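Long-range contact in prenylcyclase (Actinoplanes teichomyceticus, PDB 6IJ1), which is probably a terpenoid cyclase or prenyltransferase-type enzyme acting on prenyl substrates: residues G244-T249 against G283-S288. Residues are numbered along the deposited sequence; the frame is centred on the assembly and turned at random.
Sequences GSPFAT and GSWTPS
The first turn of helix 246-256 lies against an irregular loop, with the CA atoms of Phe-247 and Ser-288 5.5 Å apart. Residues 279-285 match the Q-x3-G-x-W core of the QW motif known from squalene and oxidosqualene cyclases: Gln-279 NE2 bonds Gly-283 O, and Trp-285 NE1 reaches Leu-275 O of helix 265-278. Pro-246 packs against the motif tryptophan. Pro-246 CB lies 3.8 Å from Trp-285 CB and reaches the indole obliquely near CG and CD1.

Ser-288 makes the direct polar link. Ser-288 OG accepts from Phe-247 N at 3.1 Å, with a moderately bent N-H...O angle of 148°. Ser-288 OG also donates to Thr-286 O at 2.9 Å. With chi1 at 44°, OG sits between the backbone N and the carbonyl carbon of Ser-288, where it can serve both partners. Without the hydroxyl, as with an alanine here, the Phe-247 N-H would probably lose this acceptor and Thr-286 O its donor. With CG anti to N (chi1 -174°), the Phe-247 ring leads away from the loop to meet Trp-195, while Phe-247 CB stays 3.3 Å from Ser-288 O.

Ser-245 is the N-cap. Ser-245 OG accepts an almost straight bond from Ala-248 N at 3.0 Å. The two serines therefore take up two N-H groups of the first turn. Ser-245 OG also donates to a water at 2.6 Å, and this water donates to Ser-288 O at 2.7 Å.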
ATOM      1  N   GLY A 244     -15.294  -2.185 -13.033  1.00 15.07           N
ATOM      2  CA  GLY A 244     -14.896  -2.741 -11.736  1.00 15.94           C
ATOM      3  C   GLY A 244     -13.388  -2.667 -11.624  1.00 14.31           C
ATOM      4  O   GLY A 244     -12.714  -3.011 -12.591  1.00 14.68           O
ATOM      5  N   SER A 245     -12.903  -2.164 -10.494  1.00 13.33           N
ATOM      6  CA  SER A 245     -11.447  -2.044 -10.258  1.00 11.57           C
ATOM      7  C   SER A 245     -10.981  -3.258  -9.458  1.00 12.22           C
ATOM      8  O   SER A 245     -11.465  -3.441  -8.367  1.00 13.43           O
ATOM      9  CB  SER A 245     -11.153  -0.777  -9.497  1.00 12.46           C
ATOM     10  OG  SER A 245      -9.845  -0.806  -8.953  1.00 12.87           O
ATOM     11  N   PRO A 246     -10.120  -4.136  -9.996  1.00 11.48           N
ATOM     12  CA  PRO A 246      -9.622  -5.249  -9.206  1.00 12.62           C
ATOM     13  C   PRO A 246      -8.961  -4.710  -7.930  1.00 12.77           C
ATOM     14  O   PRO A 246      -9.165  -5.268  -6.896  1.00 13.64           O
ATOM     15  CB  PRO A 246      -8.595  -5.903 -10.140  1.00 13.16           C
ATOM     16  CG  PRO A 246      -9.096  -5.564 -11.519  1.00 14.78           C
ATOM     17  CD  PRO A 246      -9.665  -4.167 -11.385  1.00 13.69           C
ATOM     18  N   PHE A 247      -8.207  -3.617  -8.041  1.00 12.09           N
ATOM     19  CA  PHE A 247      -7.545  -3.064  -6.843  1.00 12.23           C
ATOM     20  C   PHE A 247      -8.568  -2.639  -5.793  1.00 13.20           C
ATOM     21  O   PHE A 247      -8.476  -3.045  -4.611  1.00 13.29           O
ATOM     22  CB  PHE A 247      -6.713  -1.872  -7.354  1.00 12.75           C
ATOM     23  CG  PHE A 247      -5.822  -1.217  -6.346  1.00 11.78           C
ATOM     24  CD1 PHE A 247      -4.692  -1.891  -5.864  1.00 12.86           C
ATOM     25  CD2 PHE A 247      -6.080   0.064  -5.937  1.00 11.74           C
ATOM     26  CE1 PHE A 247      -3.801  -1.212  -4.993  1.00 13.40           C
ATOM     27  CE2 PHE A 247      -5.182   0.769  -5.047  1.00 11.55           C
ATOM     28  CZ  PHE A 247      -4.064   0.100  -4.595  1.00 12.45           C
ATOM     29  N   ALA A 248      -9.534  -1.802  -6.191  1.00 12.93           N
ATOM     30  CA  ALA A 248     -10.482  -1.295  -5.194  1.00 11.79           C
ATOM     31  C   ALA A 248     -11.373  -2.405  -4.673  1.00 13.38           C
ATOM     32  O   ALA A 248     -11.806  -2.351  -3.499  1.00 13.41           O
ATOM     33  CB  ALA A 248     -11.324  -0.172  -5.793  1.00 14.27           C
ATOM     34  N   THR A 249     -11.710  -3.388  -5.530  1.00 13.17           N
ATOM     35  CA  THR A 249     -12.557  -4.500  -5.093  1.00 11.90           C
ATOM     36  C   THR A 249     -11.827  -5.330  -4.031  1.00 13.39           C
ATOM     37  O   THR A 249     -12.413  -5.713  -3.006  1.00 13.65           O
ATOM     38  CB  THR A 249     -12.918  -5.362  -6.324  1.00 12.80           C
ATOM     39  OG1 THR A 249     -13.635  -4.537  -7.211  1.00 13.52           O
ATOM     40  CG2 THR A 249     -13.855  -6.521  -5.934  1.00 13.69           C
ATOM     41  N   GLY A 283      -2.694 -14.906 -15.227  1.00 17.55           N
ATOM     42  CA  GLY A 283      -2.707 -14.998 -13.769  1.00 16.71           C
ATOM     43  C   GLY A 283      -2.761 -13.655 -13.080  1.00 16.64           C
ATOM     44  O   GLY A 283      -2.891 -13.610 -11.849  1.00 15.93           O
ATOM     45  N   SER A 284      -2.630 -12.554 -13.832  1.00 15.84           N
ATOM     46  CA  SER A 284      -2.675 -11.226 -13.222  1.00 15.44           C
ATOM     47  C   SER A 284      -4.071 -10.637 -13.322  1.00 14.14           C
ATOM     48  O   SER A 284      -5.015 -11.257 -13.816  1.00 16.08           O
ATOM     49  CB  SER A 284      -1.670 -10.285 -13.901  1.00 15.66           C
ATOM     50  OG  SER A 284      -2.078 -10.046 -15.254  1.00 16.34           O
ATOM     51  N   TRP A 285      -4.247  -9.408 -12.778  1.00 14.55           N
ATOM     52  CA  TRP A 285      -5.474  -8.631 -12.940  1.00 13.52           C
ATOM     53  C   TRP A 285      -5.132  -7.320 -13.625  1.00 12.98           C
ATOM     54  O   TRP A 285      -3.958  -6.879 -13.580  1.00 15.88           O
ATOM     55  CB  TRP A 285      -6.126  -8.358 -11.548  1.00 13.61           C
ATOM     56  CG  TRP A 285      -6.879  -9.562 -11.020  1.00 13.41           C
ATOM     57  CD1 TRP A 285      -8.235  -9.770 -11.145  1.00 13.45           C
ATOM     58  CD2 TRP A 285      -6.341 -10.711 -10.348  1.00 16.12           C
ATOM     59  NE1 TRP A 285      -8.558 -11.002 -10.595  1.00 14.56           N
ATOM     60  CE2 TRP A 285      -7.426 -11.580 -10.081  1.00 14.47           C
ATOM     61  CE3 TRP A 285      -5.060 -11.070  -9.897  1.00 15.89           C
ATOM     62  CZ2 TRP A 285      -7.277 -12.803  -9.374  1.00 15.58           C
ATOM     63  CZ3 TRP A 285      -4.899 -12.281  -9.221  1.00 16.39           C
ATOM     64  CH2 TRP A 285      -6.019 -13.146  -8.987  1.00 15.91           C
ATOM     65  N   THR A 286      -6.171  -6.697 -14.208  1.00 13.70           N
ATOM     66  CA  THR A 286      -5.976  -5.457 -14.952  1.00 12.51           C
ATOM     67  C   THR A 286      -5.278  -4.444 -14.052  1.00 13.99           C
ATOM     68  O   THR A 286      -5.741  -4.208 -12.926  1.00 13.88           O
ATOM     69  CB  THR A 286      -7.325  -4.923 -15.359  1.00 14.40           C
ATOM     70  OG1 THR A 286      -7.947  -5.949 -16.198  1.00 15.58           O
ATOM     71  CG2 THR A 286      -7.198  -3.575 -16.114  1.00 15.62           C
ATOM     72  N   PRO A 287      -4.213  -3.789 -14.511  1.00 12.36           N
ATOM     73  CA  PRO A 287      -3.538  -2.823 -13.638  1.00 12.58           C
ATOM     74  C   PRO A 287      -4.510  -1.743 -13.217  1.00 11.71           C
ATOM     75  O   PRO A 287      -5.096  -1.016 -14.057  1.00 12.84           O
ATOM     76  CB  PRO A 287      -2.413  -2.259 -14.504  1.00 12.92           C
ATOM     77  CG  PRO A 287      -2.072  -3.475 -15.444  1.00 14.30           C
ATOM     78  CD  PRO A 287      -3.429  -4.035 -15.742  1.00 12.93           C
ATOM     79  N   SER A 288      -4.626  -1.576 -11.911  1.00 12.37           N
ATOM     80  CA  SER A 288      -5.630  -0.658 -11.397  1.00 12.63           C
ATOM     81  C   SER A 288      -5.160  -0.038 -10.084  1.00 12.41           C
ATOM     82  O   SER A 288      -5.967   0.598  -9.383  1.00 12.06           O
ATOM     83  CB  SER A 288      -6.967  -1.427 -11.230  1.00 12.31           C
ATOM     84  OG  SER A 288      -6.775  -2.712 -10.620  1.00 12.96           O
TER
HETATM   85  O   HOH W   1      -8.526   1.483  -9.060  1.00 13.14           O